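Local coordinates for phosphotriesterase, putative (Deinococcus radiodurans, PDB 4J35), which probably hydrolyses lactones at a site for two divalent metal ions and was engineered here towards organophosphate hydrolysis, at residues Ala44-Ala47 with Ser48-Thr52; Thr68-Asn71 with Cys72-Pro76; Ala187-Leu190 with Thr191-Gly194; Ala162-Val165 with Gln166-Gly170. The protein carries 7 engineered substitutions. All blocks are in the same frame, centred on the assembly; numbering follows the deposited sequence.

Interaction 1. Residues Ala44-Ala47 with Ser48-Thr52; sequences AALA and SCTET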
ATOM      1  N   ALA A  44       1.607 -17.452  16.936  1.00 34.88           N
ATOM      2  CA  ALA A  44       0.239 -16.955  16.831  1.00 38.94           C
ATOM      3  C   ALA A  44       0.055 -16.102  15.567  1.00 39.41           C
ATOM      4  O   ALA A  44      -0.987 -16.164  14.911  1.00 35.83           O
ATOM      5  CB  ALA A  44      -0.117 -16.131  18.068  1.00 46.84           C
ATOM      6  N   ALA A  45       1.069 -15.304  15.236  1.00 39.39           N
ATOM      7  CA  ALA A  45       1.008 -14.456  14.047  1.00 38.87           C
ATOM      8  C   ALA A  45       1.033 -15.305  12.780  1.00 34.85           C
ATOM      9  O   ALA A  45       0.283 -15.068  11.828  1.00 35.83           O
ATOM     10  CB  ALA A  45       2.177 -13.465  14.045  1.00 37.23           C
ATOM     11  N   LEU A  46       1.949 -16.260  12.739  1.00 38.55           N
ATOM     12  CA  LEU A  46       2.060 -17.144  11.583  1.00 32.70           C
ATOM     13  C   LEU A  46       0.757 -17.877  11.337  1.00 39.27           C
ATOM     14  O   LEU A  46       0.309 -17.998  10.200  1.00 39.45           O
ATOM     15  CB  LEU A  46       3.185 -18.163  11.772  1.00 49.22           C
ATOM     16  CG  LEU A  46       3.446 -19.060  10.551  1.00 50.63           C
ATOM     17  CD1 LEU A  46       3.896 -18.239   9.372  1.00 46.08           C
ATOM     18  CD2 LEU A  46       4.484 -20.126  10.858  1.00 58.15           C
ATOM     19  N   ALA A  47       0.148 -18.383  12.404  1.00 38.79           N
ATOM     20  CA  ALA A  47      -1.111 -19.095  12.264  1.00 43.24           C
ATOM     21  C   ALA A  47      -2.201 -18.186  11.720  1.00 38.69           C
ATOM     22  O   ALA A  47      -2.919 -18.549  10.788  1.00 40.06           O
ATOM     23  CB  ALA A  47      -1.537 -19.703  13.614  1.00 42.70           C
ATOM     24  N   SER A  48      -2.331 -17.001  12.303  1.00 45.08           N
ATOM     25  CA  SER A  48      -3.397 -16.092  11.916  1.00 39.72           C
ATOM     26  C   SER A  48      -3.220 -15.604  10.468  1.00 40.92           C
ATOM     27  O   SER A  48      -4.174 -15.580   9.690  1.00 34.32           O
ATOM     28  CB  SER A  48      -3.413 -14.909  12.878  1.00 48.19           C
ATOM     29  OG  SER A  48      -4.511 -14.060  12.613  1.00 54.80           O
ATOM     30  N   CYS A  49      -1.994 -15.228  10.121  1.00 36.98           N
ATOM     31  CA  CYS A  49      -1.675 -14.707   8.783  1.00 31.18           C
ATOM     32  C   CYS A  49      -1.806 -15.763   7.670  1.00 35.29           C
ATOM     33  O   CYS A  49      -2.290 -15.453   6.589  1.00 34.13           O
ATOM     34  CB  CYS A  49      -0.257 -14.102   8.781  1.00 29.67           C
ATOM     35  SG  CYS A  49      -0.151 -12.650   9.777  1.00 34.24           S
ATOM     36  N   THR A  50      -1.394 -17.006   7.936  1.00 35.43           N
ATOM     37  CA  THR A  50      -1.581 -18.102   6.975  1.00 38.42           C
ATOM     38  C   THR A  50      -3.061 -18.476   6.795  1.00 38.16           C
ATOM     39  O   THR A  50      -3.496 -18.856   5.710  1.00 41.69           O
ATOM     40  CB  THR A  50      -0.816 -19.383   7.373  1.00 48.37           C
ATOM     41  OG1 THR A  50      -1.269 -19.821   8.651  1.00 59.97           O
ATOM     42  CG2 THR A  50       0.699 -19.153   7.402  1.00 44.36           C
ATOM     43  N   GLU A  51      -3.822 -18.408   7.878  1.00 38.42           N
ATOM     44  CA  GLU A  51      -5.269 -18.601   7.812  1.00 50.57           C
ATOM     45  C   GLU A  51      -5.860 -17.542   6.833  1.00 42.84           C
ATOM     46  O   GLU A  51      -6.663 -17.863   5.937  1.00 37.81           O
ATOM     47  CB  GLU A  51      -5.830 -18.483   9.240  1.00 49.99           C
ATOM     48  CG  GLU A  51      -7.295 -18.855   9.467  1.00 63.54           C
ATOM     49  CD  GLU A  51      -7.557 -20.375   9.492  1.00 78.69           C
ATOM     50  OE1 GLU A  51      -6.601 -21.157   9.264  1.00 83.66           O
ATOM     51  OE2 GLU A  51      -8.726 -20.782   9.735  1.00 74.00           O
ATOM     52  N   THR A  52      -5.441 -16.291   6.991  1.00 41.94           N
ATOM     53  CA  THR A  52      -5.979 -15.199   6.170  1.00 37.60           C
ATOM     54  C   THR A  52      -5.539 -15.372   4.720  1.00 36.46           C
ATOM     55  O   THR A  52      -6.333 -15.196   3.779  1.00 36.51           O
ATOM     56  CB  THR A  52      -5.534 -13.828   6.714  1.00 39.28           C
ATOM     57  OG1 THR A  52      -6.189 -13.587   7.956  1.00 36.71           O
ATOM     58  CG2 THR A  52      -5.888 -12.688   5.725  1.00 33.33           C
TER
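Ala47 and Ser48 are neighbours on helix 42-58 of a beta-alpha-beta unit, each taking part in the i to i+4 bonding. Ser48 N donates to Ala44 O at 3.1 Å, with an N-H...O angle of 159°, and Ala47 O in turn receives Glu51 N at 3.1 Å. Ala47 is exposed, and its lone methyl adds little bulk beside Ser48 N. To this backbone pattern Thr50 adds a hydroxyl that can donate to one of two carbonyls. Its OG1 is turned between its own N and carbonyl carbon (chi1 59°), which folds the hydroxyl back over the preceding turn, 2.9 Å from Leu46 O and 3.0 Å from Ala47 O. One proton faces two acceptors, and Leu46 O already takes Thr50 N at 3.0 Å. The other branch, CG2, lies 3.9 Å from Leu46 CD1, the two side chains crossing at a slant. A valine here would probably leave these two carbonyls with their backbone N-H donors alone. Leu46 and Thr50 also touch Glu81 and Thr86 of helix 76-86, respectively. Threonine thus suits this partly exposed place twice over: its hydroxyl returns to the backbone of its own helix while its methyl meets the Leu46 side chain.

Interaction 2. Residues Thr68-Asn71 with Cys72-Pro76; sequences TPNN and CGRNP. Engineered in segment 68-71: Asn71 (natural residue Asp).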
ATOM      1  N   THR A  68       3.947  -2.064   4.101  1.00 26.95           N
ATOM      2  CA  THR A  68       4.477  -1.663   5.400  1.00 27.60           C
ATOM      3  C   THR A  68       5.845  -0.991   5.312  1.00 28.28           C
ATOM      4  O   THR A  68       6.818  -1.587   4.844  1.00 28.50           O
ATOM      5  CB  THR A  68       4.630  -2.863   6.304  1.00 28.80           C
ATOM      6  OG1 THR A  68       3.389  -3.584   6.321  1.00 28.48           O
ATOM      7  CG2 THR A  68       5.019  -2.442   7.712  1.00 29.09           C
ATOM      8  N   PRO A  69       5.927   0.249   5.789  1.00 29.69           N
ATOM      9  CA  PRO A  69       7.209   0.955   5.736  1.00 30.32           C
ATOM     10  C   PRO A  69       8.270   0.352   6.665  1.00 26.29           C
ATOM     11  O   PRO A  69       7.934  -0.417   7.591  1.00 29.20           O
ATOM     12  CB  PRO A  69       6.849   2.372   6.205  1.00 32.05           C
ATOM     13  CG  PRO A  69       5.379   2.477   6.046  1.00 40.98           C
ATOM     14  CD  PRO A  69       4.840   1.111   6.276  1.00 32.08           C
ATOM     15  N   ASN A  70       9.537   0.708   6.393  1.00 31.17           N
ATOM     16  CA  ASN A  70      10.676   0.205   7.138  1.00 30.01           C
ATOM     17  C   ASN A  70      10.536   0.440   8.636  1.00 31.15           C
ATOM     18  O   ASN A  70      11.033  -0.371   9.410  1.00 30.03           O
ATOM     19  CB  ASN A  70      12.007   0.826   6.676  1.00 28.93           C
ATOM     20  CG  ASN A  70      12.349   0.500   5.222  1.00 30.84           C
ATOM     21  OD1 ASN A  70      11.510   0.013   4.453  1.00 30.17           O
ATOM     22  ND2 ASN A  70      13.592   0.783   4.836  1.00 30.04           N
ATOM     23  N   ASN A  71       9.880   1.526   9.044  1.00 29.16           N
ATOM     24  CA  ASN A  71       9.815   1.879  10.461  1.00 28.63           C
ATOM     25  C   ASN A  71       8.474   1.519  11.109  1.00 35.94           C
ATOM     26  O   ASN A  71       8.173   1.982  12.209  1.00 34.04           O
ATOM     27  CB  ASN A  71      10.141   3.382  10.660  1.00 33.49           C
ATOM     28  CG  ASN A  71       9.231   4.316   9.823  1.00 44.07           C
ATOM     29  OD1 ASN A  71       8.684   3.927   8.790  1.00 36.51           O
ATOM     30  ND2 ASN A  71       9.120   5.565  10.253  1.00 47.03           N
ATOM     31  N   CYS A  72       7.666   0.696  10.432  1.00 31.27           N
ATOM     32  CA  CYS A  72       6.378   0.301  10.972  1.00 31.03           C
ATOM     33  C   CYS A  72       6.292  -1.199  11.082  1.00 37.38           C
ATOM     34  O   CYS A  72       5.223  -1.778  10.886  1.00 31.79           O
ATOM     35  CB  CYS A  72       5.229   0.790  10.096  1.00 28.65           C
ATOM     36  SG  CYS A  72       5.160   2.616   9.947  1.00 33.52           S
ATOM     37  N   GLY A  73       7.413  -1.839  11.391  1.00 36.73           N
ATOM     38  CA  GLY A  73       7.342  -3.257  11.708  1.00 32.00           C
ATOM     39  C   GLY A  73       7.548  -4.214  10.566  1.00 38.07           C
ATOM     40  O   GLY A  73       7.339  -5.410  10.726  1.00 33.19           O
ATOM     41  N   ARG A  74       7.962  -3.695   9.412  1.00 28.65           N
ATOM     42  CA  ARG A  74       8.215  -4.519   8.226  1.00 27.77           C
ATOM     43  C   ARG A  74       9.159  -5.656   8.532  1.00 29.43           C
ATOM     44  O   ARG A  74      10.211  -5.470   9.191  1.00 30.90           O
ATOM     45  CB  ARG A  74       8.886  -3.657   7.131  1.00 32.26           C
ATOM     46  CG  ARG A  74       9.310  -4.453   5.877  1.00 26.33           C
ATOM     47  CD  ARG A  74      10.166  -3.608   4.915  1.00 28.65           C
ATOM     48  NE  ARG A  74      11.475  -3.344   5.476  1.00 32.67           N
ATOM     49  CZ  ARG A  74      12.526  -2.895   4.782  1.00 30.63           C
ATOM     50  NH1 ARG A  74      12.431  -2.693   3.458  1.00 30.51           N
ATOM     51  NH2 ARG A  74      13.654  -2.654   5.419  1.00 32.99           N
ATOM     52  N   ASN A  75       8.782  -6.832   8.047  1.00 29.42           N
ATOM     53  CA  ASN A  75       9.483  -8.072   8.386  1.00 31.09           C
ATOM     54  C   ASN A  75       9.483  -9.024   7.217  1.00 33.32           C
ATOM     55  O   ASN A  75       8.659  -9.932   7.136  1.00 35.15           O
ATOM     56  CB  ASN A  75       8.846  -8.752   9.581  1.00 37.55           C
ATOM     57  CG  ASN A  75       9.708  -9.881  10.134  1.00 38.66           C
ATOM     58  OD1 ASN A  75      10.481 -10.499   9.416  1.00 41.61           O
ATOM     59  ND2 ASN A  75       9.582 -10.134  11.430  1.00 42.89           N
ATOM     60  N   PRO A  76      10.411  -8.822   6.286  1.00 34.78           N
ATOM     61  CA  PRO A  76      10.425  -9.621   5.062  1.00 41.51           C
ATOM     62  C   PRO A  76      10.531 -11.135   5.279  1.00 40.78           C
ATOM     63  O   PRO A  76       9.904 -11.888   4.525  1.00 41.49           O
ATOM     64  CB  PRO A  76      11.664  -9.111   4.324  1.00 39.82           C
ATOM     65  CG  PRO A  76      11.895  -7.750   4.873  1.00 42.33           C
ATOM     66  CD  PRO A  76      11.468  -7.798   6.294  1.00 39.54           C
TER
HETATM   67  O   HOH W   1      12.971  -2.540   8.503  1.00 45.43           O
HETATM   68  O   HOH W   2       9.871  -1.187  12.289  1.00 45.57           O
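A type I beta turn from Pro69 to Cys72 opens the loop after strand 61-66 of the TIM barrel, beside the metal site. Cys72 N closes it on Pro69 O at 3.1 Å, an almost straight bond (163°) that meets the oxygen from above the carbonyl plane, and the Pro69 ring lies against Cys72 CB and SG. Over this turn Arg74 lays its guanidinium flat against the Asn70 amide. The planes are 25° apart, and Asn70 OD1 lies 3.0 Å above the guanidinium plane, over its centre, a stack and not a hydrogen bond. The kink at chi3 (70°) folds the arginine into that position. Its NH1 bonds to Ala93 O and pairs with Glu127, which also takes Asn70 ND2, while Asn70 OD1 accepts from Gly95 N. Water joins Asn70 O (3.0 Å) to Arg74 NH2 (3.2 Å); a second bridges Asn70 O to Gly73 N, where a positive phi suits glycine. A methionine in place of Arg74 would probably leave Glu127 without its positive mate and Asn70 without its stacking plane. Thr68 OG1 hydrogen-bonds Asp66 OD1 and His23 ND1, His23 being a cobalt ligand, so a loop held by an ion pair, an amide stack and waters also carries a second-shell residue.

Interaction 3. Residues Ala187-Leu190 with Thr191-Gly194; sequences AELL and TSLG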
ATOM      1  N   ALA A 187       1.515  13.282  -7.528  1.00 35.04           N
ATOM      2  CA  ALA A 187       1.549  12.762  -8.877  1.00 38.29           C
ATOM      3  C   ALA A 187       2.341  13.753  -9.702  1.00 41.82           C
ATOM      4  O   ALA A 187       3.190  13.385 -10.496  1.00 37.79           O
ATOM      5  CB  ALA A 187       0.122  12.595  -9.445  1.00 32.46           C
ATOM      6  N   GLU A 188       2.093  15.018  -9.436  1.00 32.67           N
ATOM      7  CA  GLU A 188       2.818  16.084 -10.149  1.00 39.01           C
ATOM      8  C   GLU A 188       4.311  16.120  -9.808  1.00 35.24           C
ATOM      9  O   GLU A 188       5.155  16.317 -10.698  1.00 37.58           O
ATOM     10  CB  GLU A 188       2.222  17.416  -9.789  1.00 35.40           C
ATOM     11  CG  GLU A 188       2.988  18.560 -10.450  1.00 45.71           C
ATOM     12  CD  GLU A 188       2.397  19.875 -10.080  1.00 64.14           C
ATOM     13  OE1 GLU A 188       2.223  20.110  -8.861  1.00 74.79           O
ATOM     14  OE2 GLU A 188       2.079  20.653 -11.000  1.00 68.97           O
ATOM     15  N   LEU A 189       4.638  15.947  -8.530  1.00 35.49           N
ATOM     16  CA  LEU A 189       6.032  15.915  -8.096  1.00 33.55           C
ATOM     17  C   LEU A 189       6.783  14.712  -8.685  1.00 43.21           C
ATOM     18  O   LEU A 189       7.837  14.857  -9.294  1.00 36.12           O
ATOM     19  CB  LEU A 189       6.124  15.934  -6.566  1.00 36.29           C
ATOM     20  CG  LEU A 189       7.516  15.774  -5.965  1.00 36.13           C
ATOM     21  CD1 LEU A 189       8.479  16.844  -6.535  1.00 45.82           C
ATOM     22  CD2 LEU A 189       7.478  15.862  -4.437  1.00 36.16           C
ATOM     23  N   LEU A 190       6.254  13.513  -8.512  1.00 36.15           N
ATOM     24  CA  LEU A 190       6.909  12.335  -9.062  1.00 33.50           C
ATOM     25  C   LEU A 190       7.046  12.365 -10.604  1.00 34.06           C
ATOM     26  O   LEU A 190       8.079  11.964 -11.143  1.00 43.08           O
ATOM     27  CB  LEU A 190       6.127  11.068  -8.646  1.00 30.64           C
ATOM     28  CG  LEU A 190       6.274  10.718  -7.151  1.00 30.41           C
ATOM     29  CD1 LEU A 190       5.213   9.589  -6.813  1.00 30.99           C
ATOM     30  CD2 LEU A 190       7.668  10.282  -6.797  1.00 31.84           C
ATOM     31  N   THR A 191       6.011  12.795 -11.311  1.00 32.63           N
ATOM     32  CA  THR A 191       6.111  12.886 -12.776  1.00 37.84           C
ATOM     33  C   THR A 191       7.136  13.964 -13.191  1.00 45.18           C
ATOM     34  O   THR A 191       7.931  13.737 -14.110  1.00 45.47           O
ATOM     35  CB  THR A 191       4.755  13.142 -13.496  1.00 33.35           C
ATOM     36  OG1 THR A 191       4.079  14.288 -12.944  1.00 36.72           O
ATOM     37  CG2 THR A 191       3.858  11.892 -13.392  1.00 36.28           C
ATOM     38  N   SER A 192       7.127  15.097 -12.491  1.00 45.52           N
ATOM     39  CA  SER A 192       8.065  16.208 -12.784  1.00 48.54           C
ATOM     40  C   SER A 192       9.514  15.745 -12.625  1.00 48.10           C
ATOM     41  O   SER A 192      10.420  16.272 -13.279  1.00 39.12           O
ATOM     42  CB  SER A 192       7.808  17.415 -11.871  1.00 38.86           C
ATOM     43  OG  SER A 192       8.245  17.169 -10.512  1.00 44.55           O
ATOM     44  N   LEU A 193       9.725  14.757 -11.754  1.00 38.86           N
ATOM     45  CA  LEU A 193      11.051  14.186 -11.478  1.00 33.97           C
ATOM     46  C   LEU A 193      11.369  13.057 -12.454  1.00 34.75           C
ATOM     47  O   LEU A 193      12.409  12.395 -12.340  1.00 42.32           O
ATOM     48  CB  LEU A 193      11.138  13.664 -10.015  1.00 37.11           C
ATOM     49  CG  LEU A 193      11.067  14.695  -8.881  1.00 35.60           C
ATOM     50  CD1 LEU A 193      10.904  14.009  -7.516  1.00 38.31           C
ATOM     51  CD2 LEU A 193      12.328  15.599  -8.871  1.00 42.55           C
ATOM     52  N   GLY A 194      10.489  12.857 -13.438  1.00 37.48           N
ATOM     53  CA  GLY A 194      10.708  11.887 -14.499  1.00 37.22           C
ATOM     54  C   GLY A 194      10.343  10.446 -14.157  1.00 40.02           C
ATOM     55  O   GLY A 194      10.728   9.508 -14.860  1.00 41.92           O
TER
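A Schellman motif ends helix 183-192 here, on the connection between barrel strands 173-174 and 200-202. Gly194, with positive phi, is its C-prime residue: its N returns to Thr191 O at 2.8 Å, and the N of the residue after it reaches back to Leu190 O. Glycine suits the place because such a phi is costly for residues with a CB. Before this cap the ordinary helical bonds persist, but they weaken toward the end. Thr191 N meets Ala187 O at a good 161°, whereas Leu193 N bends to 136° on its way to Leu189 O and makes a weak second approach to Leu190 O.

Hydroxyls supply the second kind of bond. Thr191 OG1 donates to Ala187 O at 2.8 Å, coming to the face of the carbonyl opposite that used by Thr191 N. Ser192 OG does likewise to Leu189 O at a short 2.6 Å, but from the same face as Leu193 N. Placing OG between the serine's backbone N and carbonyl carbon (chi1 73°) swings it back over the helix to get there. Two donors therefore hold each of these oxygens.

Apolar contact is the third kind. Leu189 and Leu190 both lean on Phe159 of helix 153-169, and Leu193 runs alongside Leu189, pointing the same way, with Leu189 CD1 3.9 Å from Leu193 CD1.

Interaction 4. Residues Ala162-Val165 with Gln166-Gly170; sequences AARV and QRETG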
ATOM      1  N   ALA A 162      13.220   8.221  -4.299  1.00 32.62           N
ATOM      2  CA  ALA A 162      12.405   7.224  -4.988  1.00 36.17           C
ATOM      3  C   ALA A 162      12.352   7.438  -6.515  1.00 34.51           C
ATOM      4  O   ALA A 162      12.424   6.478  -7.283  1.00 33.45           O
ATOM      5  CB  ALA A 162      11.000   7.222  -4.420  1.00 39.65           C
ATOM      6  N   ALA A 163      12.199   8.683  -6.959  1.00 43.34           N
ATOM      7  CA  ALA A 163      12.096   8.937  -8.403  1.00 41.18           C
ATOM      8  C   ALA A 163      13.366   8.454  -9.105  1.00 40.57           C
ATOM      9  O   ALA A 163      13.334   7.872 -10.189  1.00 42.00           O
ATOM     10  CB  ALA A 163      11.811  10.417  -8.677  1.00 36.64           C
ATOM     11  N   ARG A 164      14.497   8.673  -8.463  1.00 39.65           N
ATOM     12  CA  ARG A 164      15.768   8.229  -8.995  1.00 38.51           C
ATOM     13  C   ARG A 164      15.867   6.714  -9.080  1.00 38.37           C
ATOM     14  O   ARG A 164      16.278   6.157 -10.093  1.00 41.59           O
ATOM     15  CB  ARG A 164      16.872   8.789  -8.114  1.00 46.58           C
ATOM     16  CG  ARG A 164      18.236   8.397  -8.517  1.00 62.45           C
ATOM     17  CD  ARG A 164      19.209   9.176  -7.663  1.00 74.91           C
ATOM     18  NE  ARG A 164      20.590   9.011  -8.089  1.00 76.63           N
ATOM     19  CZ  ARG A 164      21.634   9.245  -7.295  1.00 79.56           C
ATOM     20  NH1 ARG A 164      21.450   9.643  -6.017  1.00 58.41           N
ATOM     21  NH2 ARG A 164      22.864   9.072  -7.779  1.00 61.57           N
ATOM     22  N   VAL A 165      15.488   6.023  -8.016  1.00 35.50           N
ATOM     23  CA  VAL A 165      15.489   4.574  -8.080  1.00 31.39           C
ATOM     24  C   VAL A 165      14.513   4.087  -9.148  1.00 35.90           C
ATOM     25  O   VAL A 165      14.788   3.103  -9.833  1.00 43.47           O
ATOM     26  CB  VAL A 165      15.114   3.913  -6.687  1.00 33.49           C
ATOM     27  CG1 VAL A 165      15.152   2.414  -6.842  1.00 36.04           C
ATOM     28  CG2 VAL A 165      16.084   4.363  -5.633  1.00 32.61           C
ATOM     29  N   GLN A 166      13.384   4.779  -9.298  1.00 32.61           N
ATOM     30  CA  GLN A 166      12.361   4.391 -10.283  1.00 37.60           C
ATOM     31  C   GLN A 166      12.948   4.516 -11.715  1.00 38.01           C
ATOM     32  O   GLN A 166      12.726   3.658 -12.581  1.00 38.03           O
ATOM     33  CB  GLN A 166      11.115   5.281 -10.132  1.00 33.18           C
ATOM     34  CG  GLN A 166       9.782   4.662 -10.600  1.00 35.67           C
ATOM     35  CD  GLN A 166       9.767   4.317 -12.045  1.00 43.12           C
ATOM     36  OE1 GLN A 166      10.101   5.153 -12.907  1.00 44.28           O
ATOM     37  NE2 GLN A 166       9.441   3.057 -12.345  1.00 38.44           N
ATOM     38  N   ARG A 167      13.690   5.578 -11.948  1.00 45.70           N
ATOM     39  CA  ARG A 167      14.269   5.782 -13.267  1.00 40.16           C
ATOM     40  C   ARG A 167      15.282   4.686 -13.603  1.00 49.42           C
ATOM     41  O   ARG A 167      15.338   4.212 -14.735  1.00 48.80           O
ATOM     42  CB  ARG A 167      14.890   7.183 -13.356  1.00 48.19           C
ATOM     43  CG  ARG A 167      13.824   8.260 -13.467  1.00 46.48           C
ATOM     44  CD  ARG A 167      14.384   9.661 -13.452  1.00 60.53           C
ATOM     45  NE  ARG A 167      15.431   9.852 -14.454  1.00 75.14           N
ATOM     46  CZ  ARG A 167      15.239   9.858 -15.776  1.00 84.83           C
ATOM     47  NH1 ARG A 167      14.027   9.668 -16.295  1.00 80.80           N
ATOM     48  NH2 ARG A 167      16.270  10.048 -16.597  1.00 84.80           N
ATOM     49  N   GLU A 168      16.060   4.268 -12.609  1.00 42.94           N
ATOM     50  CA  GLU A 168      17.130   3.299 -12.810  1.00 48.75           C
ATOM     51  C   GLU A 168      16.719   1.838 -12.824  1.00 57.64           C
ATOM     52  O   GLU A 168      17.418   1.007 -13.399  1.00 60.50           O
ATOM     53  CB  GLU A 168      18.171   3.469 -11.727  1.00 44.08           C
ATOM     54  CG  GLU A 168      18.875   4.800 -11.803  1.00 54.11           C
ATOM     55  CD  GLU A 168      19.786   5.034 -10.625  1.00 56.56           C
ATOM     56  OE1 GLU A 168      20.301   6.166 -10.520  1.00 50.23           O
ATOM     57  OE2 GLU A 168      19.987   4.090  -9.820  1.00 47.13           O
ATOM     58  N   THR A 169      15.603   1.506 -12.188  1.00 47.55           N
ATOM     59  CA  THR A 169      15.252   0.097 -12.020  1.00 45.19           C
ATOM     60  C   THR A 169      13.875  -0.247 -12.553  1.00 39.56           C
ATOM     61  O   THR A 169      13.582  -1.407 -12.776  1.00 43.97           O
ATOM     62  CB  THR A 169      15.248  -0.298 -10.530  1.00 53.16           C
ATOM     63  OG1 THR A 169      14.170   0.385  -9.894  1.00 43.00           O
ATOM     64  CG2 THR A 169      16.572   0.090  -9.847  1.00 54.18           C
ATOM     65  N   GLY A 170      13.020   0.750 -12.743  1.00 42.03           N
ATOM     66  CA  GLY A 170      11.653   0.500 -13.161  1.00 37.71           C
ATOM     67  C   GLY A 170      10.749   0.024 -12.020  1.00 42.39           C
ATOM     68  O   GLY A 170       9.626  -0.384 -12.271  1.00 40.73           O
TER
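Arg164 CG lies anti to the backbone N (chi1 179°) and its chain runs straight on to NE, while Glu168 leaves its backbone with CG beside N (chi1 -65°) and is extended beyond; the two side chains thus run together, one turn apart, near the end of helix 153-169 in the TIM-barrel domain. This i to i+4 pair forms a long salt bridge, Arg164 NE to Glu168 OE1 at 3.8 Å. The guanidinium and carboxylate planes stand 83° apart, and the carboxylate oxygen OE1 of Glu168 also rests 3.6 Å from Arg164 CG, the aliphatic part of the arginine. Tyr121 of helix 116-129 serves both: its hydroxyl bonds Glu168 OE2 and its ring makes a cation-pi contact with Arg164. Gln166, which is buried, reaches past the helix end, NE2 to Val171 O and OE1 to Asp196 N, which satisfies its amide. At the last turn Thr169 gives Val165 O two bonds from opposite faces, OG1 at 2.8 Å from above the carbonyl plane and N at 3.0 Å with a bent approach. Gly170, with positive phi, turns the chain out of the helix. Its N still donates to Gln166 O at 2.9 Å.

Overall arrangement
All four interactions lie in one TIM-barrel chain of the phosphotriesterase family, and along the sequence they come in the order 1, 2, 4, 3. Interactions 1 and 2 follow each other on neighbouring elements, with centres about 17 Å apart and helix 42-58 leading through strand 61-66 to the loop of interaction 2. Interactions 3 and 4 lie on the opposite side of the chain's centre from interaction 1, with centres about 39 and 34 Å from it. They touch one another: Leu193 CB meets Ala163 CB at 3.6 Å, where the residue after helix 183-192 packs on the last turns of helix 153-169. Interaction 2 is next to the metal site, whereas the other three belong to the helical shell around the barrel.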